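PDB 1WYD: aspartate--tRNA(Asp/Asn) ligase from Sulfolobus tokodaii, which activates L-aspartate with ATP and probably transfers it to both tRNA(Asp) and tRNA(Asn), as a non-discriminating class II synthetase. Local coordinates for residues B[329-343]-B[356-370]. Numbering follows the deposited sequence.
Sequences FYTKSKSENPELSES and GSTRNHKREVLEEAL
The Phe329 ring is the bump that fills a hollow on helix 363-370, lined by Leu366 and Leu370. CD2 of Leu370 lies over one face of the ring in a CH-pi contact, 3.9 Å from the centroid of the Phe329 ring; CB of Tyr330 covers the opposite face. Leu366 CD2 comes obliquely to Phe329 CD1 at 3.6 Å. At the base of the side chain, the small Ala369 CB packs against the backbone O and CB of Phe329 (3.9 Å between the two CB atoms). With CG of Phe329 between its backbone N and carbonyl carbon (chi1 73°), the ring lies beside Leu370, the two side chains pointing the same way. Further along, backbone hydrogen bonds join the two segments: Asn360 N to Tyr330 O, Lys332 N to Thr358 O and Thr358 N to Glu342 O. Thr358 thus sits in a notch between Lys332 and Glu342. Its OG1 donates to Glu342 OE1 over 2.8 Å, meeting the carboxylate on its anti side, and also bonds to Tyr235 N, while Thr358 CB lies 4.0 Å from Lys332 CB. A valine here would probably leave both Glu342 OE1 and Tyr235 N without this mate and the carboxylate freer to swing. One residue earlier, Ser357 OG and Thr331 OG1 form a hydrogen bond of 2.6 Å, and Arg359 NH1 donates to the same Ser357 oxygen at 2.8 Å. Arg359, predicted to bind L-aspartate, also forms a salt bridge to Glu229 through NH2, and Tyr330 OH bonds to Glu167, another predicted aspartate ligand, so this face adjoins the probable amino acid pocket. Loop 329-343 leads into strand 343-348, antiparallel to strand 351-358 in the central sheet, where Ser343 and Ser357 form a non-hydrogen-bonded pair; helix 189-199 borders Tyr330 and Arg359, and helix 381-384 packs against Leu366 and sets Phe383 edge-to-face with Phe329.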
ATOM      1  N   PHE B 329     -20.209  14.771  10.102  1.00 48.26           N
ATOM      2  CA  PHE B 329     -20.871  15.834   9.347  1.00 48.02           C
ATOM      3  C   PHE B 329     -20.829  15.562   7.843  1.00 47.31           C
ATOM      4  O   PHE B 329     -21.589  16.153   7.079  1.00 47.88           O
ATOM      5  CB  PHE B 329     -20.173  17.172   9.627  1.00 47.94           C
ATOM      6  CG  PHE B 329     -18.809  17.299   8.967  1.00 49.83           C
ATOM      7  CD1 PHE B 329     -18.664  17.984   7.756  1.00 50.92           C
ATOM      8  CD2 PHE B 329     -17.673  16.749   9.555  1.00 50.75           C
ATOM      9  CE1 PHE B 329     -17.399  18.106   7.128  1.00 50.36           C
ATOM     10  CE2 PHE B 329     -16.400  16.870   8.937  1.00 53.06           C
ATOM     11  CZ  PHE B 329     -16.268  17.553   7.722  1.00 50.57           C
ATOM     12  N   TYR B 330     -19.896  14.726   7.406  1.00 46.37           N
ATOM     13  CA  TYR B 330     -19.705  14.523   5.974  1.00 45.68           C
ATOM     14  C   TYR B 330     -20.648  13.441   5.429  1.00 46.25           C
ATOM     15  O   TYR B 330     -20.656  13.182   4.229  1.00 45.59           O
ATOM     16  CB  TYR B 330     -18.210  14.257   5.589  1.00 44.74           C
ATOM     17  CG  TYR B 330     -17.505  13.172   6.389  1.00 42.11           C
ATOM     18  CD1 TYR B 330     -17.761  11.845   6.156  1.00 41.32           C
ATOM     19  CD2 TYR B 330     -16.564  13.496   7.368  1.00 41.17           C
ATOM     20  CE1 TYR B 330     -17.130  10.845   6.874  1.00 41.46           C
ATOM     21  CE2 TYR B 330     -15.911  12.497   8.102  1.00 41.37           C
ATOM     22  CZ  TYR B 330     -16.214  11.171   7.842  1.00 42.80           C
ATOM     23  OH  TYR B 330     -15.602  10.165   8.551  1.00 45.36           O
ATOM     24  N   THR B 331     -21.446  12.837   6.316  1.00 47.50           N
ATOM     25  CA  THR B 331     -22.375  11.750   5.964  1.00 48.39           C
ATOM     26  C   THR B 331     -23.778  12.274   5.575  1.00 49.47           C
ATOM     27  O   THR B 331     -24.384  13.021   6.306  1.00 48.54           O
ATOM     28  CB  THR B 331     -22.380  10.702   7.132  1.00 48.41           C
ATOM     29  OG1 THR B 331     -21.506   9.615   6.793  1.00 48.06           O
ATOM     30  CG2 THR B 331     -23.716  10.008   7.319  1.00 46.99           C
ATOM     31  N   LYS B 332     -24.264  11.899   4.393  1.00 52.47           N
ATOM     32  CA  LYS B 332     -25.593  12.328   3.912  1.00 54.81           C
ATOM     33  C   LYS B 332     -26.708  11.785   4.814  1.00 55.96           C
ATOM     34  O   LYS B 332     -26.648  10.641   5.258  1.00 55.80           O
ATOM     35  CB  LYS B 332     -25.814  11.900   2.463  1.00 55.07           C
ATOM     36  CG  LYS B 332     -27.157  12.311   1.883  1.00 57.00           C
ATOM     37  CD  LYS B 332     -27.071  12.687   0.400  1.00 59.54           C
ATOM     38  CE  LYS B 332     -28.470  12.620  -0.258  1.00 61.15           C
ATOM     39  NZ  LYS B 332     -28.387  12.281  -1.714  1.00 60.50           N
ATOM     40  N   SER B 333     -27.681  12.636   5.138  1.00 57.93           N
ATOM     41  CA  SER B 333     -28.826  12.237   5.965  1.00 59.59           C
ATOM     42  C   SER B 333     -29.864  11.616   5.052  1.00 60.73           C
ATOM     43  O   SER B 333     -29.788  11.765   3.839  1.00 60.61           O
ATOM     44  CB  SER B 333     -29.429  13.453   6.647  1.00 59.45           C
ATOM     45  OG  SER B 333     -28.512  14.029   7.562  1.00 60.96           O
ATOM     46  N   LYS B 334     -30.826  10.903   5.620  1.00 62.77           N
ATOM     47  CA  LYS B 334     -31.878  10.322   4.791  1.00 64.29           C
ATOM     48  C   LYS B 334     -32.876  11.426   4.448  1.00 65.36           C
ATOM     49  O   LYS B 334     -33.165  12.291   5.284  1.00 65.76           O
ATOM     50  CB  LYS B 334     -32.551   9.121   5.475  1.00 64.20           C
ATOM     51  CG  LYS B 334     -31.647   7.905   5.604  1.00 63.73           C
ATOM     52  CD  LYS B 334     -32.414   6.637   5.885  1.00 64.43           C
ATOM     53  CE  LYS B 334     -32.511   5.775   4.611  1.00 65.39           C
ATOM     54  NZ  LYS B 334     -33.467   4.655   4.755  1.00 62.73           N
ATOM     55  N   SER B 335     -33.346  11.407   3.202  1.00 67.09           N
ATOM     56  CA  SER B 335     -34.277  12.399   2.656  1.00 68.45           C
ATOM     57  C   SER B 335     -35.660  12.255   3.291  1.00 69.40           C
ATOM     58  O   SER B 335     -36.262  13.251   3.704  1.00 69.29           O
ATOM     59  CB  SER B 335     -34.357  12.263   1.118  1.00 68.23           C
ATOM     60  N   GLU B 336     -36.133  11.006   3.381  1.00 70.76           N
ATOM     61  CA  GLU B 336     -37.403  10.660   4.043  1.00 71.78           C
ATOM     62  C   GLU B 336     -37.396  10.766   5.592  1.00 72.34           C
ATOM     63  O   GLU B 336     -38.466  10.692   6.213  1.00 73.09           O
ATOM     64  CB  GLU B 336     -37.888   9.276   3.589  1.00 71.63           C
ATOM     65  N   ASN B 337     -36.216  10.946   6.201  1.00 72.23           N
ATOM     66  CA  ASN B 337     -36.085  11.250   7.637  1.00 72.07           C
ATOM     67  C   ASN B 337     -34.688  11.783   8.017  1.00 71.60           C
ATOM     68  O   ASN B 337     -33.697  11.038   8.032  1.00 71.19           O
ATOM     69  CB  ASN B 337     -36.459  10.038   8.523  1.00 72.26           C
ATOM     70  CG  ASN B 337     -36.418  10.365  10.033  1.00 73.84           C
ATOM     71  OD1 ASN B 337     -35.971   9.555  10.849  1.00 74.69           O
ATOM     72  ND2 ASN B 337     -36.901  11.552  10.402  1.00 75.83           N
ATOM     73  N   PRO B 338     -34.622  13.071   8.346  1.00 70.99           N
ATOM     74  CA  PRO B 338     -33.348  13.709   8.689  1.00 70.36           C
ATOM     75  C   PRO B 338     -32.645  13.099   9.917  1.00 69.58           C
ATOM     76  O   PRO B 338     -31.430  13.272  10.096  1.00 70.14           O
ATOM     77  CB  PRO B 338     -33.527  15.225   8.870  1.00 70.57           C
ATOM     78  N   GLU B 339     -33.398  12.396  10.757  1.00 67.93           N
ATOM     79  CA  GLU B 339     -32.856  11.843  11.993  1.00 65.80           C
ATOM     80  C   GLU B 339     -31.951  10.632  11.729  1.00 64.31           C
ATOM     81  O   GLU B 339     -31.073  10.319  12.545  1.00 64.33           O
ATOM     82  CB  GLU B 339     -34.000  11.477  12.952  1.00 65.89           C
ATOM     83  N   LEU B 340     -32.184   9.958  10.602  1.00 62.11           N
ATOM     84  CA  LEU B 340     -31.388   8.809  10.177  1.00 60.46           C
ATOM     85  C   LEU B 340     -30.311   9.203   9.146  1.00 59.77           C
ATOM     86  O   LEU B 340     -30.326  10.307   8.596  1.00 59.73           O
ATOM     87  CB  LEU B 340     -32.301   7.715   9.594  1.00 60.32           C
ATOM     88  CG  LEU B 340     -33.290   6.978  10.508  1.00 59.82           C
ATOM     89  CD1 LEU B 340     -33.995   5.854   9.761  1.00 58.17           C
ATOM     90  CD2 LEU B 340     -32.625   6.446  11.801  1.00 59.01           C
ATOM     91  N   SER B 341     -29.377   8.303   8.862  1.00 58.42           N
ATOM     92  CA  SER B 341     -28.310   8.631   7.925  1.00 56.77           C
ATOM     93  C   SER B 341     -28.049   7.511   6.961  1.00 55.24           C
ATOM     94  O   SER B 341     -28.322   6.355   7.252  1.00 55.36           O
ATOM     95  CB  SER B 341     -27.041   8.990   8.682  1.00 56.67           C
ATOM     96  OG  SER B 341     -26.575   7.868   9.395  1.00 58.45           O
ATOM     97  N   GLU B 342     -27.531   7.857   5.800  1.00 53.98           N
ATOM     98  CA  GLU B 342     -27.227   6.863   4.795  1.00 53.13           C
ATOM     99  C   GLU B 342     -25.856   6.226   5.092  1.00 52.11           C
ATOM    100  O   GLU B 342     -24.896   6.410   4.366  1.00 51.34           O
ATOM    101  CB  GLU B 342     -27.308   7.463   3.388  1.00 53.42           C
ATOM    102  CG  GLU B 342     -28.731   7.628   2.852  1.00 53.71           C
ATOM    103  CD  GLU B 342     -28.815   8.011   1.363  1.00 54.92           C
ATOM    104  OE1 GLU B 342     -27.906   7.671   0.550  1.00 55.59           O
ATOM    105  OE2 GLU B 342     -29.813   8.663   0.997  1.00 55.43           O
ATOM    106  N   SER B 343     -25.800   5.441   6.160  1.00 51.42           N
ATOM    107  CA  SER B 343     -24.553   4.858   6.617  1.00 50.89           C
ATOM    108  C   SER B 343     -24.707   3.400   6.894  1.00 49.86           C
ATOM    109  O   SER B 343     -25.819   2.906   6.997  1.00 49.74           O
ATOM    110  CB  SER B 343     -24.117   5.532   7.898  1.00 50.96           C
ATOM    111  OG  SER B 343     -25.180   5.501   8.836  1.00 53.42           O
ATOM    112  N   GLY B 356     -18.924   2.702   6.331  1.00 45.07           N
ATOM    113  CA  GLY B 356     -19.028   3.659   5.244  1.00 45.33           C
ATOM    114  C   GLY B 356     -20.350   4.421   5.134  1.00 46.09           C
ATOM    115  O   GLY B 356     -21.246   4.272   5.980  1.00 46.00           O
ATOM    116  N   SER B 357     -20.490   5.235   4.078  1.00 46.27           N
ATOM    117  CA  SER B 357     -21.724   6.011   3.872  1.00 46.36           C
ATOM    118  C   SER B 357     -21.839   6.715   2.528  1.00 46.53           C
ATOM    119  O   SER B 357     -20.948   6.665   1.698  1.00 46.33           O
ATOM    120  CB  SER B 357     -21.861   7.077   4.953  1.00 46.75           C
ATOM    121  OG  SER B 357     -20.920   8.124   4.727  1.00 46.21           O
ATOM    122  N   THR B 358     -22.972   7.375   2.339  1.00 46.79           N
ATOM    123  CA  THR B 358     -23.146   8.294   1.255  1.00 46.60           C
ATOM    124  C   THR B 358     -22.717   9.606   1.857  1.00 46.20           C
ATOM    125  O   THR B 358     -23.045   9.896   2.999  1.00 46.36           O
ATOM    126  CB  THR B 358     -24.623   8.388   0.871  1.00 46.27           C
ATOM    127  OG1 THR B 358     -25.138   7.073   0.641  1.00 50.06           O
ATOM    128  CG2 THR B 358     -24.766   9.102  -0.479  1.00 43.64           C
ATOM    129  N   ARG B 359     -22.007  10.415   1.086  1.00 45.91           N
ATOM    130  CA  ARG B 359     -21.460  11.641   1.658  1.00 45.95           C
ATOM    131  C   ARG B 359     -22.303  12.832   1.233  1.00 45.98           C
ATOM    132  O   ARG B 359     -23.086  12.746   0.289  1.00 45.40           O
ATOM    133  CB  ARG B 359     -20.016  11.839   1.225  1.00 44.93           C
ATOM    134  CG  ARG B 359     -19.237  10.543   1.065  1.00 46.11           C
ATOM    135  CD  ARG B 359     -19.038   9.732   2.343  1.00 45.12           C
ATOM    136  NE  ARG B 359     -17.871   8.877   2.206  1.00 45.73           N
ATOM    137  CZ  ARG B 359     -17.474   7.972   3.091  1.00 47.17           C
ATOM    138  NH1 ARG B 359     -18.166   7.767   4.199  1.00 48.10           N
ATOM    139  NH2 ARG B 359     -16.383   7.247   2.852  1.00 46.82           N
ATOM    140  N   ASN B 360     -22.133  13.948   1.923  1.00 46.25           N
ATOM    141  CA  ASN B 360     -22.635  15.213   1.424  1.00 46.89           C
ATOM    142  C   ASN B 360     -21.780  15.732   0.269  1.00 47.37           C
ATOM    143  O   ASN B 360     -20.662  15.287   0.101  1.00 46.93           O
ATOM    144  CB  ASN B 360     -22.738  16.220   2.569  1.00 46.67           C
ATOM    145  CG  ASN B 360     -23.768  15.814   3.605  1.00 45.66           C
ATOM    146  OD1 ASN B 360     -23.549  15.994   4.820  1.00 43.50           O
ATOM    147  ND2 ASN B 360     -24.892  15.241   3.143  1.00 42.32           N
ATOM    148  N   HIS B 361     -22.322  16.637  -0.544  1.00 49.83           N
ATOM    149  CA  HIS B 361     -21.580  17.201  -1.680  1.00 52.65           C
ATOM    150  C   HIS B 361     -21.900  18.663  -1.948  1.00 53.49           C
ATOM    151  O   HIS B 361     -21.314  19.276  -2.850  1.00 54.92           O
ATOM    152  CB  HIS B 361     -21.734  16.364  -2.972  1.00 53.69           C
ATOM    153  CG  HIS B 361     -23.105  16.404  -3.577  1.00 57.13           C
ATOM    154  ND1 HIS B 361     -23.519  17.419  -4.415  1.00 62.09           N
ATOM    155  CD2 HIS B 361     -24.148  15.541  -3.492  1.00 59.32           C
ATOM    156  CE1 HIS B 361     -24.764  17.191  -4.798  1.00 60.57           C
ATOM    157  NE2 HIS B 361     -25.170  16.061  -4.249  1.00 58.34           N
ATOM    158  N   LYS B 362     -22.800  19.232  -1.160  1.00 53.98           N
ATOM    159  CA  LYS B 362     -23.037  20.669  -1.197  1.00 54.85           C
ATOM    160  C   LYS B 362     -22.434  21.315   0.051  1.00 54.81           C
ATOM    161  O   LYS B 362     -22.538  20.778   1.155  1.00 54.71           O
ATOM    162  CB  LYS B 362     -24.539  20.990  -1.288  1.00 55.52           C
ATOM    163  CG  LYS B 362     -25.244  20.620  -2.613  1.00 57.53           C
ATOM    164  CD  LYS B 362     -26.689  20.124  -2.360  1.00 62.41           C
ATOM    165  CE  LYS B 362     -27.458  19.683  -3.645  1.00 62.88           C
ATOM    166  NZ  LYS B 362     -26.945  20.291  -4.919  1.00 61.83           N
ATOM    167  N   ARG B 363     -21.793  22.459  -0.143  1.00 54.87           N
ATOM    168  CA  ARG B 363     -21.215  23.251   0.942  1.00 55.37           C
ATOM    169  C   ARG B 363     -22.238  23.587   2.050  1.00 55.23           C
ATOM    170  O   ARG B 363     -21.945  23.446   3.247  1.00 54.65           O
ATOM    171  CB  ARG B 363     -20.547  24.510   0.345  1.00 55.63           C
ATOM    172  CG  ARG B 363     -20.660  25.810   1.162  1.00 56.78           C
ATOM    173  CD  ARG B 363     -19.631  26.881   0.756  1.00 58.61           C
ATOM    174  NE  ARG B 363     -18.775  27.207   1.888  1.00 59.77           N
ATOM    175  CZ  ARG B 363     -17.456  27.303   1.858  1.00 58.53           C
ATOM    176  NH1 ARG B 363     -16.772  27.114   0.740  1.00 56.30           N
ATOM    177  NH2 ARG B 363     -16.817  27.595   2.976  1.00 59.14           N
ATOM    178  N   GLU B 364     -23.443  23.984   1.641  1.00 55.42           N
ATOM    179  CA  GLU B 364     -24.519  24.352   2.577  1.00 55.61           C
ATOM    180  C   GLU B 364     -24.968  23.198   3.484  1.00 55.72           C
ATOM    181  O   GLU B 364     -25.086  23.370   4.695  1.00 56.05           O
ATOM    182  CB  GLU B 364     -25.731  24.956   1.826  1.00 55.65           C
ATOM    183  N   VAL B 365     -25.230  22.022   2.920  1.00 55.35           N
ATOM    184  CA  VAL B 365     -25.609  20.891   3.773  1.00 54.74           C
ATOM    185  C   VAL B 365     -24.435  20.481   4.683  1.00 54.33           C
ATOM    186  O   VAL B 365     -24.638  20.168   5.858  1.00 54.13           O
ATOM    187  CB  VAL B 365     -26.235  19.692   2.981  1.00 54.32           C
ATOM    188  CG1 VAL B 365     -25.441  19.381   1.772  1.00 55.96           C
ATOM    189  CG2 VAL B 365     -26.334  18.453   3.829  1.00 52.12           C
ATOM    190  N   LEU B 366     -23.214  20.499   4.149  1.00 54.18           N
ATOM    191  CA  LEU B 366     -22.040  20.268   4.990  1.00 54.11           C
ATOM    192  C   LEU B 366     -21.981  21.289   6.134  1.00 54.82           C
ATOM    193  O   LEU B 366     -21.746  20.935   7.274  1.00 54.40           O
ATOM    194  CB  LEU B 366     -20.753  20.331   4.182  1.00 52.77           C
ATOM    195  CG  LEU B 366     -20.310  19.071   3.441  1.00 50.22           C
ATOM    196  CD1 LEU B 366     -19.243  19.429   2.427  1.00 46.47           C
ATOM    197  CD2 LEU B 366     -19.798  17.991   4.377  1.00 45.29           C
ATOM    198  N   GLU B 367     -22.224  22.552   5.814  1.00 56.45           N
ATOM    199  CA  GLU B 367     -22.082  23.619   6.800  1.00 58.23           C
ATOM    200  C   GLU B 367     -23.149  23.554   7.872  1.00 58.95           C
ATOM    201  O   GLU B 367     -22.877  23.835   9.042  1.00 58.73           O
ATOM    202  CB  GLU B 367     -22.095  24.983   6.133  1.00 58.24           C
ATOM    203  CG  GLU B 367     -20.726  25.630   6.074  1.00 59.00           C
ATOM    204  CD  GLU B 367     -20.688  26.802   5.120  1.00 61.07           C
ATOM    205  OE1 GLU B 367     -19.573  27.254   4.789  1.00 62.74           O
ATOM    206  OE2 GLU B 367     -21.773  27.271   4.704  1.00 61.51           O
ATOM    207  N   GLU B 368     -24.352  23.163   7.459  1.00 60.25           N
ATOM    208  CA  GLU B 368     -25.454  22.931   8.383  1.00 61.74           C
ATOM    209  C   GLU B 368     -25.097  21.773   9.329  1.00 61.75           C
ATOM    210  O   GLU B 368     -25.202  21.905  10.559  1.00 62.11           O
ATOM    211  CB  GLU B 368     -26.764  22.695   7.609  1.00 62.03           C
ATOM    212  CG  GLU B 368     -28.039  22.660   8.448  1.00 65.77           C
ATOM    213  CD  GLU B 368     -28.124  23.783   9.486  1.00 70.20           C
ATOM    214  OE1 GLU B 368     -28.305  24.967   9.095  1.00 71.64           O
ATOM    215  OE2 GLU B 368     -28.013  23.475  10.700  1.00 70.84           O
ATOM    216  N   ALA B 369     -24.611  20.672   8.766  1.00 61.87           N
ATOM    217  CA  ALA B 369     -24.271  19.492   9.568  1.00 62.10           C
ATOM    218  C   ALA B 369     -23.269  19.829  10.664  1.00 62.42           C
ATOM    219  O   ALA B 369     -23.439  19.443  11.814  1.00 62.72           O
ATOM    220  CB  ALA B 369     -23.742  18.400   8.684  1.00 62.06           C
ATOM    221  N   LEU B 370     -22.233  20.568  10.300  1.00 62.87           N
ATOM    222  CA  LEU B 370     -21.279  21.096  11.268  1.00 63.60           C
ATOM    223  C   LEU B 370     -21.929  21.918  12.385  1.00 64.42           C
ATOM    224  O   LEU B 370     -21.547  21.806  13.552  1.00 63.81           O
ATOM    225  CB  LEU B 370     -20.193  21.918  10.564  1.00 63.20           C
ATOM    226  CG  LEU B 370     -19.155  21.133   9.764  1.00 62.32           C
ATOM    227  CD1 LEU B 370     -18.466  22.083   8.800  1.00 60.85           C
ATOM    228  CD2 LEU B 370     -18.145  20.461  10.705  1.00 62.29           C
TER